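Local structure of pili retraction protein PilT (Thermus thermophilus, 5FL3) at residues A[84-96]-A[101-113]. The protein probably binds and hydrolyses ATP to power the retraction of type IV pili. Numbering follows the deposited sequence.
Sequences IPGVARFRCNLLR and FGLVMRVVSEVIP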
# COMPACT_ATOMS: atom_id res chain seq x y z
N ILE A 84 9.09 13.40 17.43
CA ILE A 84 10.42 13.67 17.95
C ILE A 84 11.14 14.49 16.89
O ILE A 84 11.57 13.94 15.86
CB ILE A 84 11.21 12.40 18.27
CG1 ILE A 84 10.43 11.51 19.22
CG2 ILE A 84 12.56 12.75 18.89
CD1 ILE A 84 11.14 10.21 19.50
N PRO A 85 11.25 15.81 17.12
CA PRO A 85 11.78 16.77 16.14
C PRO A 85 13.03 16.26 15.43
O PRO A 85 14.01 15.87 16.06
CB PRO A 85 12.09 17.99 17.00
CG PRO A 85 11.00 17.95 18.05
CD PRO A 85 10.85 16.48 18.38
N GLY A 86 12.95 16.21 14.10
CA GLY A 86 14.08 15.79 13.30
C GLY A 86 14.44 14.34 13.44
O GLY A 86 15.55 13.94 13.13
N VAL A 87 13.49 13.53 13.91
CA VAL A 87 13.72 12.09 14.04
C VAL A 87 12.60 11.30 13.34
O VAL A 87 12.85 10.53 12.41
CB VAL A 87 13.82 11.67 15.52
CG1 VAL A 87 14.03 10.17 15.64
CG2 VAL A 87 14.96 12.42 16.20
N ALA A 88 11.37 11.50 13.79
CA ALA A 88 10.23 10.83 13.20
C ALA A 88 8.93 11.46 13.63
O ALA A 88 8.87 12.18 14.64
CB ALA A 88 10.23 9.37 13.58
N ARG A 89 7.90 11.18 12.84
CA ARG A 89 6.51 11.45 13.21
C ARG A 89 5.82 10.12 13.44
O ARG A 89 5.97 9.19 12.63
CB ARG A 89 5.78 12.24 12.13
CG ARG A 89 6.45 13.53 11.71
CD ARG A 89 5.40 14.53 11.26
NE ARG A 89 5.99 15.70 10.62
CZ ARG A 89 5.29 16.74 10.18
NH1 ARG A 89 3.96 16.78 10.32
NH2 ARG A 89 5.91 17.77 9.60
N PHE A 90 5.06 10.06 14.53
CA PHE A 90 4.33 8.86 14.95
C PHE A 90 2.84 9.13 15.04
O PHE A 90 2.43 10.20 15.48
CB PHE A 90 4.80 8.36 16.33
CG PHE A 90 6.28 8.08 16.42
CD1 PHE A 90 6.79 6.83 16.08
CD2 PHE A 90 7.16 9.06 16.87
CE1 PHE A 90 8.17 6.56 16.17
CE2 PHE A 90 8.54 8.81 16.96
CZ PHE A 90 9.04 7.55 16.60
N ARG A 91 2.03 8.16 14.65
CA ARG A 91 0.66 8.11 15.11
C ARG A 91 0.62 7.01 16.17
O ARG A 91 1.23 5.96 16.00
CB ARG A 91 -0.33 7.83 13.97
CG ARG A 91 -0.66 9.04 13.10
CD ARG A 91 -2.17 9.18 12.87
NE ARG A 91 -2.85 9.64 14.08
CZ ARG A 91 -3.24 10.90 14.31
NH1 ARG A 91 -3.04 11.84 13.39
NH2 ARG A 91 -3.85 11.21 15.45
N CYS A 92 -0.06 7.27 17.27
CA CYS A 92 0.00 6.40 18.43
C CYS A 92 -1.37 5.95 18.88
O CYS A 92 -2.30 6.75 18.97
CB CYS A 92 0.73 7.09 19.60
SG CYS A 92 2.32 7.78 19.12
N ASN A 93 -1.48 4.67 19.18
CA ASN A 93 -2.69 4.14 19.73
C ASN A 93 -2.48 3.60 21.12
O ASN A 93 -1.82 2.59 21.32
CB ASN A 93 -3.26 3.06 18.81
CG ASN A 93 -4.24 3.62 17.83
OD1 ASN A 93 -5.44 3.77 18.14
ND2 ASN A 93 -3.75 3.99 16.65
N LEU A 94 -3.02 4.34 22.08
CA LEU A 94 -2.97 3.94 23.46
C LEU A 94 -4.17 3.04 23.66
O LEU A 94 -5.25 3.35 23.18
CB LEU A 94 -3.02 5.17 24.38
CG LEU A 94 -2.93 5.06 25.90
CD1 LEU A 94 -1.78 4.19 26.32
CD2 LEU A 94 -2.76 6.45 26.50
N LEU A 95 -3.97 1.90 24.32
CA LEU A 95 -5.06 0.99 24.62
C LEU A 95 -4.97 0.54 26.07
O LEU A 95 -4.03 0.89 26.78
CB LEU A 95 -5.03 -0.22 23.69
CG LEU A 95 -3.69 -0.95 23.65
CD1 LEU A 95 -3.83 -2.32 24.29
CD2 LEU A 95 -3.13 -1.08 22.25
N ARG A 96 -5.98 -0.21 26.50
CA ARG A 96 -6.01 -0.90 27.79
C ARG A 96 -6.13 -2.38 27.55
O ARG A 96 -6.95 -2.81 26.75
CB ARG A 96 -7.18 -0.42 28.65
CG ARG A 96 -7.14 1.07 28.95
CD ARG A 96 -8.48 1.60 29.44
NE ARG A 96 -8.40 3.00 29.84
CZ ARG A 96 -7.84 3.41 30.98
NH1 ARG A 96 -7.32 2.52 31.83
NH2 ARG A 96 -7.79 4.71 31.26
N PHE A 101 -2.12 -0.40 30.55
CA PHE A 101 -1.99 0.38 29.32
C PHE A 101 -1.13 -0.35 28.31
O PHE A 101 -0.21 -1.11 28.67
CB PHE A 101 -1.43 1.78 29.58
CG PHE A 101 -2.44 2.75 30.13
CD1 PHE A 101 -3.60 3.03 29.44
CD2 PHE A 101 -2.23 3.38 31.36
CE1 PHE A 101 -4.56 3.92 29.95
CE2 PHE A 101 -3.18 4.28 31.87
CZ PHE A 101 -4.34 4.54 31.16
N GLY A 102 -1.46 -0.13 27.05
CA GLY A 102 -0.66 -0.61 25.94
C GLY A 102 -0.43 0.54 24.98
O GLY A 102 -1.14 1.53 25.00
N LEU A 103 0.57 0.40 24.13
CA LEU A 103 0.92 1.48 23.23
C LEU A 103 1.41 0.92 21.91
O LEU A 103 2.29 0.04 21.86
CB LEU A 103 2.00 2.35 23.87
CG LEU A 103 2.07 3.84 23.52
CD1 LEU A 103 0.74 4.49 23.78
CD2 LEU A 103 3.18 4.52 24.32
N VAL A 104 0.81 1.38 20.82
CA VAL A 104 1.28 0.99 19.50
C VAL A 104 1.57 2.25 18.72
O VAL A 104 0.69 3.07 18.49
CB VAL A 104 0.27 0.12 18.74
CG1 VAL A 104 0.82 -0.19 17.36
CG2 VAL A 104 0.00 -1.18 19.49
N MET A 105 2.83 2.40 18.32
CA MET A 105 3.27 3.60 17.63
C MET A 105 3.63 3.26 16.19
O MET A 105 4.42 2.33 15.96
CB MET A 105 4.46 4.20 18.35
CG MET A 105 4.24 4.25 19.84
SD MET A 105 5.60 5.06 20.69
CE MET A 105 5.66 6.64 19.84
N ARG A 106 3.05 3.99 15.23
CA ARG A 106 3.43 3.81 13.82
C ARG A 106 4.28 4.98 13.31
O ARG A 106 3.95 6.15 13.53
CB ARG A 106 2.18 3.67 12.95
CG ARG A 106 2.47 3.54 11.47
CD ARG A 106 1.18 3.37 10.69
NE ARG A 106 0.23 4.42 11.06
CZ ARG A 106 0.20 5.63 10.50
NH1 ARG A 106 1.07 5.94 9.54
NH2 ARG A 106 -0.69 6.53 10.90
N VAL A 107 5.39 4.68 12.65
CA VAL A 107 6.20 5.75 12.09
C VAL A 107 5.60 6.26 10.78
O VAL A 107 5.36 5.48 9.88
CB VAL A 107 7.65 5.31 11.84
CG1 VAL A 107 8.50 6.50 11.34
CG2 VAL A 107 8.25 4.68 13.10
N VAL A 108 5.33 7.56 10.70
CA VAL A 108 4.89 8.20 9.45
C VAL A 108 6.15 8.66 8.74
O VAL A 108 6.78 9.61 9.19
CB VAL A 108 3.95 9.42 9.71
CG1 VAL A 108 3.26 9.87 8.43
CG2 VAL A 108 2.92 9.12 10.81
N SER A 109 6.56 8.00 7.67
CA SER A 109 7.84 8.39 7.07
C SER A 109 7.70 9.53 6.08
O SER A 109 6.68 9.67 5.40
CB SER A 109 8.54 7.23 6.38
OG SER A 109 9.92 7.55 6.17
N GLU A 110 8.76 10.32 6.00
CA GLU A 110 8.82 11.41 5.05
C GLU A 110 9.89 11.11 4.03
O GLU A 110 10.23 11.96 3.22
CB GLU A 110 9.11 12.71 5.76
CG GLU A 110 8.39 12.83 7.08
CD GLU A 110 8.54 14.21 7.66
OE1 GLU A 110 8.44 15.18 6.87
OE2 GLU A 110 8.76 14.32 8.90
N VAL A 111 10.41 9.90 4.08
CA VAL A 111 11.48 9.49 3.18
C VAL A 111 10.96 8.44 2.20
O VAL A 111 10.60 7.33 2.60
CB VAL A 111 12.69 8.93 3.96
CG1 VAL A 111 13.67 8.27 3.01
CG2 VAL A 111 13.36 10.05 4.75
N ILE A 112 10.92 8.81 0.93
CA ILE A 112 10.30 8.00 -0.09
C ILE A 112 11.32 7.23 -0.90
O ILE A 112 12.16 7.81 -1.57
CB ILE A 112 9.47 8.84 -1.06
CG1 ILE A 112 8.27 9.44 -0.33
CG2 ILE A 112 9.05 8.00 -2.27
CD1 ILE A 112 7.50 10.45 -1.16
N PRO A 113 11.23 5.89 -0.84
CA PRO A 113 12.17 5.02 -1.55
C PRO A 113 12.08 5.23 -3.06
O PRO A 113 11.01 5.59 -3.55
CB PRO A 113 11.69 3.62 -1.15
CG PRO A 113 10.88 3.81 0.10
CD PRO A 113 10.22 5.13 -0.09
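R91 and R106 face each other across a beta hairpin, each as both donor and acceptor. R106 N gives a nearly straight bond to R91 O (2.8 Å), and R91 N returns one to R106 O. N93 with V104 and L95 with G102 repeat this reciprocal scheme in antiparallel order. In the L95–G102 pair each donor stands above the plane of the carbonyl it reaches, not on a lone pair. The pairing is looser at R89 and V108.

Most of the buried apolar side chains lie on the face of F90, C92, L94, L103 and M105. The M105 methyl CE sits over one face of the F90 ring, 4.0 Å from the centroid, in a CH-pi contact. It also touches C92 SG at 3.6 Å. A bend at the last torsion (chi3 55°) turns this methyl back to both. V107 CG2 meets F90 CE1 at 3.6 Å. Further along, L94 CD1 packs on L103 CD1 and on the F101 ring.

On the same face, at the turn end, F101 CE1 lies 3.4 Å above the plane of the R96 guanidinium, near its centre. The two planes are 48° apart, so this is no parallel stack. R96 NE bonds to the carbonyl of R75.

The other face is mixed, with arginines and N93 beside L95, V104 and V108. R106 NH2 meets the aliphatic part of R91. R106 NH1 bonds to I172 O and forms a salt bridge with E173, while R91 NE pairs with D79. R89 NE and E110 OE2 form a long salt bridge of 3.5 Å, with their planes almost perpendicular.

The hairpin thus has a mainly apolar face packed on helices 11-21 and 53-63, and a mixed face with arginines. The side chain of R106 lies about 8 Å from the bound ADP, too far for direct contact. The acidic and carbonyl partners would offset the positive charges of R91 and R106.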